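Local coordinates for protein endo-1,4-beta-xylanase 1 (Hypocrea jecorina, PDB 1XYN) that cuts the main-chain beta-1,4-xylosidic bonds of xylan from within, releasing xylooligosaccharides and xylose from plant cell wall hemicellulose, at residues S53-V65 / Y76-Q88. Residues are numbered along the deposited sequence; the frame is centred on the assembly and turned at random.
Sequences SFSVNSGTGLLSV and YYIMEDNHNYPAQ. With CA (calcium ion), chain B.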
loop_
_atom_site.group_PDB
_atom_site.type_symbol
_atom_site.label_atom_id
_atom_site.label_comp_id
_atom_site.label_asym_id
_atom_site.label_seq_id
_atom_site.Cartn_x
_atom_site.Cartn_y
_atom_site.Cartn_z
ATOM N N SER A 53 -25.785 8.800 -7.360
ATOM C CA SER A 53 -25.959 7.424 -6.959
ATOM C C SER A 53 -24.616 6.824 -6.572
ATOM O O SER A 53 -23.563 7.379 -6.877
ATOM C CB SER A 53 -26.624 6.618 -8.083
ATOM O OG SER A 53 -25.739 6.373 -9.163
ATOM N N PHE A 54 -24.671 5.698 -5.871
ATOM C CA PHE A 54 -23.483 4.996 -5.422
ATOM C C PHE A 54 -23.949 3.614 -5.005
ATOM O O PHE A 54 -24.528 3.436 -3.927
ATOM C CB PHE A 54 -22.846 5.735 -4.247
ATOM C CG PHE A 54 -21.655 5.034 -3.661
ATOM C CD1 PHE A 54 -20.452 4.993 -4.343
ATOM C CD2 PHE A 54 -21.740 4.424 -2.413
ATOM C CE1 PHE A 54 -19.349 4.353 -3.791
ATOM C CE2 PHE A 54 -20.648 3.787 -1.857
ATOM C CZ PHE A 54 -19.447 3.752 -2.547
ATOM N N SER A 55 -23.763 2.655 -5.903
ATOM C CA SER A 55 -24.169 1.278 -5.669
ATOM C C SER A 55 -22.953 0.362 -5.556
ATOM O O SER A 55 -21.997 0.486 -6.320
ATOM C CB SER A 55 -25.077 0.816 -6.807
ATOM O OG SER A 55 -25.565 -0.489 -6.574
ATOM N N VAL A 56 -22.975 -0.527 -4.566
ATOM C CA VAL A 56 -21.884 -1.472 -4.341
ATOM C C VAL A 56 -22.490 -2.878 -4.387
ATOM O O VAL A 56 -23.115 -3.331 -3.425
ATOM C CB VAL A 56 -21.178 -1.200 -2.976
ATOM C CG1 VAL A 56 -20.064 -2.200 -2.725
ATOM C CG2 VAL A 56 -20.609 0.207 -2.960
ATOM N N ASN A 57 -22.343 -3.542 -5.532
ATOM C CA ASN A 57 -22.893 -4.880 -5.717
ATOM C C ASN A 57 -22.232 -5.904 -4.799
ATOM O O ASN A 57 -22.903 -6.794 -4.274
ATOM C CB ASN A 57 -22.756 -5.318 -7.182
ATOM C CG ASN A 57 -23.479 -4.387 -8.148
ATOM O OD1 ASN A 57 -22.852 -3.697 -8.954
ATOM N ND2 ASN A 57 -24.802 -4.372 -8.077
ATOM N N SER A 58 -20.926 -5.752 -4.592
ATOM C CA SER A 58 -20.157 -6.660 -3.750
ATOM C C SER A 58 -18.841 -5.995 -3.387
ATOM O O SER A 58 -18.468 -4.996 -3.999
ATOM C CB SER A 58 -19.857 -7.952 -4.519
ATOM O OG SER A 58 -18.970 -7.710 -5.606
ATOM N N GLY A 59 -18.126 -6.559 -2.414
ATOM C CA GLY A 59 -16.847 -5.996 -1.997
ATOM C C GLY A 59 -16.937 -4.715 -1.180
ATOM O O GLY A 59 -18.009 -4.352 -0.703
ATOM N N THR A 60 -15.808 -4.024 -1.030
ATOM C CA THR A 60 -15.736 -2.771 -0.272
ATOM C C THR A 60 -15.970 -1.547 -1.163
ATOM O O THR A 60 -15.371 -1.435 -2.236
ATOM C CB THR A 60 -14.351 -2.596 0.388
ATOM O OG1 THR A 60 -14.045 -3.757 1.167
ATOM C CG2 THR A 60 -14.326 -1.356 1.281
ATOM N N GLY A 61 -16.801 -0.623 -0.685
ATOM C CA GLY A 61 -17.095 0.592 -1.426
ATOM C C GLY A 61 -17.290 1.763 -0.478
ATOM O O GLY A 61 -18.046 1.654 0.489
ATOM N N LEU A 62 -16.624 2.884 -0.757
ATOM C CA LEU A 62 -16.715 4.076 0.088
ATOM C C LEU A 62 -16.972 5.358 -0.705
ATOM O O LEU A 62 -16.333 5.591 -1.732
ATOM C CB LEU A 62 -15.400 4.279 0.862
ATOM C CG LEU A 62 -14.521 3.093 1.282
ATOM C CD1 LEU A 62 -13.218 3.603 1.895
ATOM C CD2 LEU A 62 -15.258 2.203 2.261
ATOM N N LEU A 63 -17.927 6.167 -0.249
ATOM C CA LEU A 63 -18.211 7.458 -0.878
ATOM C C LEU A 63 -17.820 8.497 0.179
ATOM O O LEU A 63 -18.426 8.558 1.252
ATOM C CB LEU A 63 -19.694 7.589 -1.242
ATOM C CG LEU A 63 -20.115 8.922 -1.885
ATOM C CD1 LEU A 63 -19.344 9.165 -3.189
ATOM C CD2 LEU A 63 -21.620 8.930 -2.130
ATOM N N SER A 64 -16.813 9.313 -0.110
ATOM C CA SER A 64 -16.373 10.278 0.880
ATOM C C SER A 64 -15.576 11.462 0.378
ATOM O O SER A 64 -15.032 11.442 -0.724
ATOM C CB SER A 64 -15.496 9.562 1.911
ATOM O OG SER A 64 -14.292 9.077 1.329
ATOM N N VAL A 65 -15.541 12.512 1.194
ATOM C CA VAL A 65 -14.725 13.667 0.878
ATOM C C VAL A 65 -13.374 13.102 1.300
ATOM O O VAL A 65 -13.256 12.513 2.379
ATOM C CB VAL A 65 -15.097 14.911 1.730
ATOM C CG1 VAL A 65 -14.066 16.022 1.521
ATOM C CG2 VAL A 65 -16.511 15.420 1.356
ATOM N N TYR A 76 -7.016 12.203 5.020
ATOM C CA TYR A 76 -8.266 12.207 5.733
ATOM C C TYR A 76 -9.460 11.797 4.892
ATOM O O TYR A 76 -9.444 11.913 3.672
ATOM C CB TYR A 76 -8.485 13.571 6.407
ATOM C CG TYR A 76 -8.657 14.752 5.475
ATOM C CD1 TYR A 76 -9.899 15.026 4.902
ATOM C CD2 TYR A 76 -7.583 15.596 5.162
ATOM C CE1 TYR A 76 -10.076 16.104 4.038
ATOM C CE2 TYR A 76 -7.750 16.683 4.295
ATOM C CZ TYR A 76 -9.004 16.925 3.739
ATOM O OH TYR A 76 -9.214 17.976 2.875
ATOM N N TYR A 77 -10.486 11.290 5.566
ATOM C CA TYR A 77 -11.716 10.851 4.922
ATOM C C TYR A 77 -12.883 11.329 5.758
ATOM O O TYR A 77 -12.794 11.412 6.981
ATOM C CB TYR A 77 -11.843 9.318 4.884
ATOM C CG TYR A 77 -10.843 8.541 4.056
ATOM C CD1 TYR A 77 -9.495 8.524 4.399
ATOM C CD2 TYR A 77 -11.263 7.752 2.979
ATOM C CE1 TYR A 77 -8.590 7.746 3.709
ATOM C CE2 TYR A 77 -10.362 6.964 2.273
ATOM C CZ TYR A 77 -9.020 6.967 2.651
ATOM O OH TYR A 77 -8.094 6.194 1.991
ATOM N N ILE A 78 -13.984 11.616 5.081
ATOM C CA ILE A 78 -15.223 12.016 5.720
ATOM C C ILE A 78 -16.213 11.182 4.931
ATOM O O ILE A 78 -16.739 11.618 3.902
ATOM C CB ILE A 78 -15.523 13.522 5.570
ATOM C CG1 ILE A 78 -14.472 14.340 6.331
ATOM C CG2 ILE A 78 -16.917 13.828 6.130
ATOM C CD1 ILE A 78 -14.492 15.819 6.026
ATOM N N MET A 79 -16.343 9.928 5.359
ATOM C CA MET A 79 -17.219 8.962 4.717
ATOM C C MET A 79 -18.684 9.239 4.921
ATOM O O MET A 79 -19.154 9.290 6.048
ATOM C CB MET A 79 -16.890 7.555 5.208
ATOM C CG MET A 79 -15.631 6.985 4.616
ATOM S SD MET A 79 -15.156 5.449 5.406
ATOM C CE MET A 79 -13.407 5.760 5.621
ATOM N N GLU A 80 -19.393 9.426 3.815
ATOM C CA GLU A 80 -20.820 9.685 3.843
ATOM C C GLU A 80 -21.546 8.383 3.621
ATOM O O GLU A 80 -22.729 8.234 3.947
ATOM C CB GLU A 80 -21.199 10.697 2.759
ATOM C CG GLU A 80 -20.509 12.044 2.933
ATOM C CD GLU A 80 -20.926 12.739 4.214
ATOM O OE1 GLU A 80 -22.132 13.000 4.374
ATOM O OE2 GLU A 80 -20.053 13.034 5.057
ATOM N N ASP A 81 -20.785 7.413 3.134
ATOM C CA ASP A 81 -21.303 6.099 2.848
ATOM C C ASP A 81 -20.158 5.114 2.756
ATOM O O ASP A 81 -19.051 5.474 2.359
ATOM C CB ASP A 81 -22.050 6.156 1.530
ATOM C CG ASP A 81 -22.864 4.934 1.267
ATOM O OD1 ASP A 81 -23.159 4.154 2.200
ATOM O OD2 ASP A 81 -23.207 4.775 0.087
ATOM N N ASN A 82 -20.428 3.875 3.148
ATOM C CA ASN A 82 -19.430 2.813 3.120
ATOM C C ASN A 82 -20.087 1.442 3.258
ATOM O O ASN A 82 -21.127 1.299 3.921
ATOM C CB ASN A 82 -18.364 3.004 4.216
ATOM C CG ASN A 82 -18.894 2.743 5.630
ATOM O OD1 ASN A 82 -18.511 1.758 6.271
ATOM N ND2 ASN A 82 -19.750 3.639 6.132
ATOM N N HIS A 83 -19.513 0.461 2.562
ATOM C CA HIS A 83 -19.991 -0.921 2.577
ATOM C C HIS A 83 -18.812 -1.832 2.707
ATOM O O HIS A 83 -17.829 -1.663 1.986
ATOM C CB HIS A 83 -20.652 -1.279 1.270
ATOM C CG HIS A 83 -21.730 -0.343 0.889
ATOM N ND1 HIS A 83 -23.061 -0.673 0.987
ATOM C CD2 HIS A 83 -21.680 0.927 0.434
ATOM C CE1 HIS A 83 -23.790 0.357 0.604
ATOM N NE2 HIS A 83 -22.973 1.341 0.261
ATOM N N ASN A 84 -18.938 -2.818 3.593
ATOM C CA ASN A 84 -17.905 -3.819 3.832
ATOM C C ASN A 84 -16.555 -3.148 4.008
ATOM O O ASN A 84 -15.568 -3.546 3.398
ATOM C CB ASN A 84 -17.859 -4.815 2.667
ATOM C CG ASN A 84 -19.223 -5.427 2.365
ATOM O OD1 ASN A 84 -19.732 -6.250 3.130
ATOM N ND2 ASN A 84 -19.827 -5.015 1.252
ATOM N N TYR A 85 -16.530 -2.101 4.824
ATOM C CA TYR A 85 -15.308 -1.364 5.092
ATOM C C TYR A 85 -14.671 -1.817 6.404
ATOM O O TYR A 85 -15.217 -1.569 7.478
ATOM C CB TYR A 85 -15.600 0.134 5.140
ATOM C CG TYR A 85 -14.431 0.950 5.618
ATOM C CD1 TYR A 85 -13.191 0.854 4.986
ATOM C CD2 TYR A 85 -14.541 1.776 6.742
ATOM C CE1 TYR A 85 -12.086 1.549 5.460
ATOM C CE2 TYR A 85 -13.444 2.478 7.224
ATOM C CZ TYR A 85 -12.217 2.358 6.577
ATOM O OH TYR A 85 -11.120 3.045 7.043
ATOM N N PRO A 86 -13.500 -2.478 6.327
ATOM C CA PRO A 86 -12.752 -2.981 7.489
ATOM C C PRO A 86 -12.293 -1.829 8.377
ATOM O O PRO A 86 -11.172 -1.341 8.231
ATOM C CB PRO A 86 -11.545 -3.672 6.848
ATOM C CG PRO A 86 -12.047 -4.072 5.496
ATOM C CD PRO A 86 -12.814 -2.848 5.077
ATOM N N ALA A 87 -13.170 -1.398 9.282
ATOM C CA ALA A 87 -12.887 -0.299 10.199
ATOM C C ALA A 87 -11.548 -0.481 10.908
ATOM O O ALA A 87 -11.443 -1.210 11.896
ATOM C CB ALA A 87 -14.015 -0.167 11.213
ATOM N N GLN A 88 -10.527 0.189 10.391
ATOM C CA GLN A 88 -9.185 0.094 10.949
ATOM C C GLN A 88 -8.766 1.275 11.814
ATOM O O GLN A 88 -9.092 2.434 11.525
ATOM C CB GLN A 88 -8.159 -0.099 9.829
ATOM C CG GLN A 88 -8.270 -1.423 9.102
ATOM C CD GLN A 88 -8.031 -2.614 10.014
ATOM O OE1 GLN A 88 -6.914 -2.829 10.495
ATOM N NE2 GLN A 88 -9.078 -3.400 10.253
HETATM CA CA CA B . -25.127 2.983 0.394
#
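V56 and F54 form the hollow that receives the H83 ring. V56 CB lies over one face of the imidazole, 4.2 Å from its centroid, a CH-pi contact. F54 meets H83 rim to rim, with the planes at 46°. G61 has no side chain, which leaves room for V56 CG2; a CB on G61 would run into that methyl. G61 O lies at the imidazole edge, in its plane. L63 CB sits over the centre of the F54 ring. F54 CG is anti to its backbone N (chi1 176°), which brings the ring rim up to D81. D81 OD2 lies at the ring edge, 2.9 Å from F54 CD2, with the carboxylate turned steeply against the ring.

On the face with L62 and N82, the bump is L62. Its CD2 touches Y85 CB at 3.6 Å, and the two side chains cross at about a right angle. L62 CD1 lies loosely against M79 CE and the ring of Y77, whose hydroxyl bonds E164, the predicted proton donor. S64 CB fits tightly against the backbone of M79.

Strand 60-65 pairs antiparallel first with 81-83 and then, past L63, with 76-79. A classic beta bulge marks the corner: E80 N and D81 N both bond L63 O. Past the pairing, T60 OG1 donates to N84 O at 2.7 Å, and N84 ND2 reaches G59 O from above its carbonyl plane. T60 CG2 lies at the edge of the Y85 ring, near its plane. With an alanine here OG1 and CG2 are gone, which would probably leave N84 O without this donor and open a gap at the Y85 ring edge.

The contact joins neighbouring strands of the curved GH11 jelly roll, with F54 and V56 coming from the other sheet. D81 OD2 and H83 NE2 bind calcium at 2.6 and 2.7 Å. The metal thus ties two alternate residues of one strand, and its charge probably favours an ionised D81 and a neutral H83.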